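Local coordinates for protein putative metallopeptidase (Shewanella baltica OS155, PDB 3IEH) that binds a zinc ion and probably hydrolyses peptide or ester bonds, perhaps as a metallocarboxypeptidase, at residues S175-V180 / P205-G210; F192-R197 / D219-N224. One frame throughout, in Å; residues are numbered along the deposited sequence.

The two contacts illustrate how a sheet edge is built from pieces that interleave along the chain: 175-180 and 205-210 form contact 1, while 192-197 and 219-224 form contact 2. Their centres lie about 11 Å apart. Two probable backbone hydrogen bonds join them, Ala207 O to Gly220 N (2.8 Å) and Val208 O to Asp219 N (2.8 Å), and Ile206 CG2 packs against Gly220 N. Contact 1 is linked to the reaction centre through Tyr179, whose side chain comes within about 3 Å of that of Glu246, the predicted proton donor/acceptor, and about 8 Å from the zinc ion held by His76, Glu79 and His170. Contact 2 lies farther from Glu246 and involves the outermost strand, 221-223.

Contact 1: residues S175-V180 / P205-G210; sequences SREAYV and PIAVDG
Ala178 and Ile206 make a single backbone bridge just before strand 179-183, where the chain entering the strand meets the loop that follows helix 191-201. Ala178 uses both its polar backbone atoms: its N donates to Pro205 O (2.8 Å), and its O accepts from Ala207 N (2.8 Å), which is the bonding pattern of a parallel bridge. At Ala207, the centre of an inverse gamma turn, the loop swings sharply aside, and the pairing with 175-180 goes no further.

Side chains close round this short seam. With CG beside its own backbone N (chi1 -67°) and the chain extended beyond, Glu177 runs along the loop, bringing OE1 to 3.5 Å from Ala207 CA and CD to 3.6 Å from Ile206 O. Cutting Glu177 back to an alanine removes that chain and would probably open a gap beside the Ile206 carbonyl and the turn. At the far end, Arg176 NH1 lies 3.8 Å from Pro205 CG, the two side chains crossing at about a right angle.

Beyond the bridge, the Ala178 methyl packs on Leu200 of helix 191-201 and Pro248 of strand 242-248. Tyr179 bonds through its backbone to Glu246 and through OH to Asp172, while Val180 pairs with strand 221-223.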
loop_
_atom_site.group_PDB
_atom_site.type_symbol
_atom_site.label_atom_id
_atom_site.label_comp_id
_atom_site.label_asym_id
_atom_site.label_seq_id
_atom_site.Cartn_x
_atom_site.Cartn_y
_atom_site.Cartn_z
ATOM N N SER A 175 9.524 -12.656 7.294
ATOM C CA SER A 175 8.457 -13.648 7.423
ATOM C C SER A 175 8.249 -14.558 6.218
ATOM O O SER A 175 8.371 -14.136 5.066
ATOM C CB SER A 175 7.132 -12.937 7.732
ATOM O OG SER A 175 6.083 -13.890 7.977
ATOM N N ARG A 176 7.925 -15.818 6.507
ATOM C CA ARG A 176 7.466 -16.748 5.480
ATOM C C ARG A 176 5.922 -16.908 5.504
ATOM O O ARG A 176 5.356 -17.593 4.663
ATOM C CB ARG A 176 8.192 -18.080 5.597
ATOM C CG ARG A 176 7.925 -18.843 6.859
ATOM C CD ARG A 176 8.626 -20.208 6.807
ATOM N NE ARG A 176 8.067 -21.048 5.753
ATOM C CZ ARG A 176 6.891 -21.674 5.818
ATOM N NH1 ARG A 176 6.115 -21.585 6.900
ATOM N NH2 ARG A 176 6.483 -22.402 4.780
ATOM N N GLU A 177 5.259 -16.208 6.430
ATOM C CA GLU A 177 3.820 -16.340 6.676
ATOM C C GLU A 177 3.103 -15.016 6.427
ATOM O O GLU A 177 3.603 -13.971 6.832
ATOM C CB GLU A 177 3.593 -16.736 8.142
ATOM C CG GLU A 177 4.090 -18.115 8.491
ATOM C CD GLU A 177 3.917 -18.456 9.963
ATOM O OE1 GLU A 177 3.903 -17.535 10.785
ATOM O OE2 GLU A 177 3.805 -19.651 10.301
ATOM N N ALA A 178 1.944 -15.048 5.787
ATOM C CA ALA A 178 1.207 -13.800 5.483
ATOM C C ALA A 178 0.414 -13.296 6.702
ATOM O O ALA A 178 0.098 -14.065 7.611
ATOM C CB ALA A 178 0.259 -14.014 4.304
ATOM N N TYR A 179 0.101 -12.004 6.718
ATOM C CA TYR A 179 -0.800 -11.465 7.720
ATOM C C TYR A 179 -1.300 -10.113 7.255
ATOM O O TYR A 179 -0.877 -9.592 6.212
ATOM C CB TYR A 179 -0.162 -11.419 9.131
ATOM C CG TYR A 179 1.105 -10.625 9.211
ATOM C CD1 TYR A 179 2.335 -11.185 8.798
ATOM C CD2 TYR A 179 1.097 -9.315 9.712
ATOM C CE1 TYR A 179 3.521 -10.453 8.869
ATOM C CE2 TYR A 179 2.285 -8.556 9.789
ATOM C CZ TYR A 179 3.489 -9.122 9.344
ATOM O OH TYR A 179 4.656 -8.385 9.420
ATOM N N VAL A 180 -2.263 -9.575 7.995
ATOM C CA VAL A 180 -2.909 -8.332 7.618
ATOM C C VAL A 180 -3.333 -7.541 8.852
ATOM O O VAL A 180 -3.853 -8.113 9.784
ATOM C CB VAL A 180 -4.155 -8.594 6.722
ATOM C CG1 VAL A 180 -5.026 -9.664 7.323
ATOM C CG2 VAL A 180 -4.953 -7.308 6.554
ATOM N N PRO A 205 1.166 -19.659 3.733
ATOM C CA PRO A 205 0.714 -20.005 5.092
ATOM C C PRO A 205 0.465 -18.686 5.874
ATOM O O PRO A 205 1.056 -17.655 5.545
ATOM C CB PRO A 205 1.876 -20.806 5.693
ATOM C CG PRO A 205 3.098 -20.548 4.798
ATOM C CD PRO A 205 2.579 -19.995 3.464
ATOM N N ILE A 206 -0.394 -18.748 6.883
ATOM C CA ILE A 206 -0.825 -17.603 7.666
ATOM C C ILE A 206 -0.053 -17.447 8.992
ATOM O O ILE A 206 0.368 -18.417 9.580
ATOM C CB ILE A 206 -2.341 -17.777 7.949
ATOM C CG1 ILE A 206 -3.140 -17.467 6.673
ATOM C CG2 ILE A 206 -2.794 -16.943 9.121
ATOM C CD1 ILE A 206 -2.836 -16.119 5.984
ATOM N N ALA A 207 0.126 -16.217 9.466
ATOM C CA ALA A 207 0.778 -15.989 10.772
ATOM C C ALA A 207 -0.226 -16.386 11.858
ATOM O O ALA A 207 -1.008 -15.559 12.338
ATOM C CB ALA A 207 1.191 -14.546 10.917
ATOM N N VAL A 208 -0.235 -17.671 12.202
ATOM C CA VAL A 208 -1.220 -18.204 13.141
ATOM C C VAL A 208 -1.154 -17.481 14.481
ATOM O O VAL A 208 -2.181 -17.221 15.097
ATOM C CB VAL A 208 -1.092 -19.749 13.296
ATOM C CG1 VAL A 208 -1.726 -20.237 14.608
ATOM C CG2 VAL A 208 -1.723 -20.439 12.074
ATOM N N ASP A 209 0.059 -17.135 14.901
ATOM C CA ASP A 209 0.273 -16.454 16.159
ATOM C C ASP A 209 1.611 -15.763 16.154
ATOM O O ASP A 209 2.352 -15.848 15.192
ATOM C CB ASP A 209 0.207 -17.450 17.313
ATOM C CG ASP A 209 1.221 -18.571 17.168
ATOM O OD1 ASP A 209 2.417 -18.317 16.822
ATOM O OD2 ASP A 209 0.806 -19.712 17.419
ATOM N N GLY A 210 1.911 -15.106 17.267
ATOM C CA GLY A 210 3.148 -14.366 17.472
ATOM C C GLY A 210 2.774 -12.946 17.832
ATOM O O GLY A 210 1.626 -12.649 18.239
#

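Contact 2: residues F192-R197 / D219-N224; sequences FSLDLR and DGLIFN
Arg197 NH1 gives a nearly straight hydrogen bond to Asp219 O, at 2.8 Å, with the oxygen at the edge of the guanidinium and close to its plane, and the donor in the carbonyl plane. It is a side chain from a helix tying down a main-chain carbonyl at the entrance to a strand. CG of Arg197 leaves anti to its own backbone N (chi1 -173°), and the chain then bends at chi2 and chi3, wrapping round the carbonyl and carrying CD to 3.4 Å from Asp219 O. The two side chains then run side by side in the same direction, the guanidinium and carboxylate planes 59° apart; NH1 stays 5.1 Å from Asp219 OD2, too far for an ion pair, so any attraction between the charges is probably weak. NE, NH2 and OD2 find their hydrogen-bonding partners just beyond the two segments.

The next residue, Gly220, has positive phi, and a CB there would fall about 3.1 Å from Arg197 CG, too close for comfort, so glycine suits the site twice over.

Further along, the contact turns apolar. Leu221 straddles Ser193 with its forked end, CD1 and CD2 each 4.0 Å from Ser193 CB, and CD2 also looks toward Leu194 CD2 at 4.5 Å. Ser193 OG comes within 3.9 Å of Phe223 CE1, but its polar needs are met by Glu184 and Ser182.

The 192-197 part of helix 191-201 and strand 221-223 run nearly antiparallel, at 155°, with axes 9.8 Å apart. With strand 179-183, next to and parallel with 221-223, they form a beta-alpha-beta crossover at the sheet's edge, while Phe192 and Asp195 turn to helix 253-271.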
loop_
_atom_site.group_PDB
_atom_site.type_symbol
_atom_site.label_atom_id
_atom_site.label_comp_id
_atom_site.label_asym_id
_atom_site.label_seq_id
_atom_site.Cartn_x
_atom_site.Cartn_y
_atom_site.Cartn_z
ATOM N N PHE A 192 -14.726 -7.960 5.837
ATOM C CA PHE A 192 -13.623 -7.200 5.273
ATOM C C PHE A 192 -12.243 -7.779 5.687
ATOM O O PHE A 192 -11.447 -8.160 4.844
ATOM C CB PHE A 192 -13.749 -5.746 5.730
ATOM C CG PHE A 192 -12.652 -4.869 5.238
ATOM C CD1 PHE A 192 -12.637 -4.439 3.928
ATOM C CD2 PHE A 192 -11.615 -4.484 6.088
ATOM C CE1 PHE A 192 -11.588 -3.639 3.456
ATOM C CE2 PHE A 192 -10.588 -3.689 5.637
ATOM C CZ PHE A 192 -10.573 -3.257 4.317
ATOM N N SER A 193 -12.015 -7.839 6.999
ATOM C CA SER A 193 -10.804 -8.365 7.610
ATOM C C SER A 193 -10.587 -9.822 7.235
ATOM O O SER A 193 -9.511 -10.203 6.764
ATOM C CB SER A 193 -10.881 -8.223 9.154
ATOM O OG SER A 193 -11.021 -6.855 9.540
ATOM N N LEU A 194 -11.621 -10.639 7.432
ATOM C CA LEU A 194 -11.503 -12.088 7.217
ATOM C C LEU A 194 -11.287 -12.486 5.761
ATOM O O LEU A 194 -10.606 -13.472 5.499
ATOM C CB LEU A 194 -12.713 -12.814 7.800
ATOM C CG LEU A 194 -12.845 -12.676 9.325
ATOM C CD1 LEU A 194 -14.142 -13.305 9.760
ATOM C CD2 LEU A 194 -11.649 -13.279 10.097
ATOM N N ASP A 195 -11.848 -11.719 4.824
ATOM C CA ASP A 195 -11.697 -12.029 3.415
ATOM C C ASP A 195 -10.296 -11.715 2.933
ATOM O O ASP A 195 -9.736 -12.453 2.126
ATOM C CB ASP A 195 -12.710 -11.279 2.546
ATOM C CG ASP A 195 -12.583 -11.647 1.060
ATOM O OD1 ASP A 195 -12.877 -12.808 0.710
ATOM O OD2 ASP A 195 -12.171 -10.792 0.246
ATOM N N LEU A 196 -9.731 -10.600 3.390
ATOM C CA LEU A 196 -8.353 -10.253 3.026
ATOM C C LEU A 196 -7.385 -11.290 3.576
ATOM O O LEU A 196 -6.533 -11.810 2.859
ATOM C CB LEU A 196 -8.019 -8.863 3.509
ATOM C CG LEU A 196 -8.750 -7.765 2.709
ATOM C CD1 LEU A 196 -8.488 -6.381 3.316
ATOM C CD2 LEU A 196 -8.378 -7.799 1.210
ATOM N N ARG A 197 -7.569 -11.639 4.843
ATOM C CA ARG A 197 -6.757 -12.663 5.499
ATOM C C ARG A 197 -6.813 -13.978 4.688
ATOM O O ARG A 197 -5.768 -14.561 4.363
ATOM C CB ARG A 197 -7.258 -12.826 6.942
ATOM C CG ARG A 197 -6.445 -13.716 7.830
ATOM C CD ARG A 197 -6.662 -15.198 7.541
ATOM N NE ARG A 197 -8.068 -15.582 7.569
ATOM C CZ ARG A 197 -8.767 -15.873 8.667
ATOM N NH1 ARG A 197 -8.203 -15.800 9.861
ATOM N NH2 ARG A 197 -10.048 -16.236 8.569
ATOM N N ASP A 219 -4.264 -15.767 13.946
ATOM C CA ASP A 219 -4.802 -16.295 12.694
ATOM C C ASP A 219 -4.650 -15.342 11.525
ATOM O O ASP A 219 -5.564 -15.169 10.722
ATOM C CB ASP A 219 -6.261 -16.704 12.879
ATOM C CG ASP A 219 -6.423 -17.903 13.824
ATOM O OD1 ASP A 219 -5.454 -18.672 14.021
ATOM O OD2 ASP A 219 -7.540 -18.076 14.346
ATOM N N GLY A 220 -3.473 -14.725 11.441
ATOM C CA GLY A 220 -3.150 -13.829 10.348
ATOM C C GLY A 220 -3.703 -12.420 10.442
ATOM O O GLY A 220 -3.561 -11.635 9.492
ATOM N N LEU A 221 -4.285 -12.080 11.588
ATOM C CA LEU A 221 -4.968 -10.798 11.728
ATOM C C LEU A 221 -4.448 -9.983 12.890
ATOM O O LEU A 221 -4.204 -10.518 13.954
ATOM C CB LEU A 221 -6.465 -11.062 11.941
ATOM C CG LEU A 221 -7.407 -9.921 11.585
ATOM C CD1 LEU A 221 -7.240 -9.583 10.105
ATOM C CD2 LEU A 221 -8.862 -10.282 11.919
ATOM N N ILE A 222 -4.220 -8.701 12.653
ATOM C CA ILE A 222 -3.972 -7.708 13.705
ATOM C C ILE A 222 -5.080 -6.684 13.485
ATOM O O ILE A 222 -5.153 -6.054 12.427
ATOM C CB ILE A 222 -2.576 -7.083 13.618
ATOM C CG1 ILE A 222 -1.491 -8.178 13.687
ATOM C CG2 ILE A 222 -2.355 -6.108 14.759
ATOM C CD1 ILE A 222 -0.102 -7.716 13.188
ATOM N N PHE A 223 -5.961 -6.550 14.470
ATOM C CA PHE A 223 -7.193 -5.766 14.361
ATOM C C PHE A 223 -7.201 -4.499 15.210
ATOM O O PHE A 223 -6.963 -4.560 16.421
ATOM C CB PHE A 223 -8.344 -6.652 14.824
ATOM C CG PHE A 223 -9.719 -6.071 14.594
ATOM C CD1 PHE A 223 -10.178 -5.812 13.301
ATOM C CD2 PHE A 223 -10.581 -5.850 15.668
ATOM C CE1 PHE A 223 -11.474 -5.307 13.087
ATOM C CE2 PHE A 223 -11.865 -5.346 15.472
ATOM C CZ PHE A 223 -12.322 -5.078 14.175
ATOM N N ASN A 224 -7.503 -3.370 14.562
ATOM C CA ASN A 224 -7.629 -2.059 15.203
ATOM C C ASN A 224 -6.437 -1.690 16.096
ATOM O O ASN A 224 -6.571 -1.253 17.238
ATOM C CB ASN A 224 -8.985 -1.939 15.947
ATOM C CG ASN A 224 -10.188 -1.903 14.983
ATOM O OD1 ASN A 224 -10.042 -1.588 13.806
ATOM N ND2 ASN A 224 -11.371 -2.240 15.482
#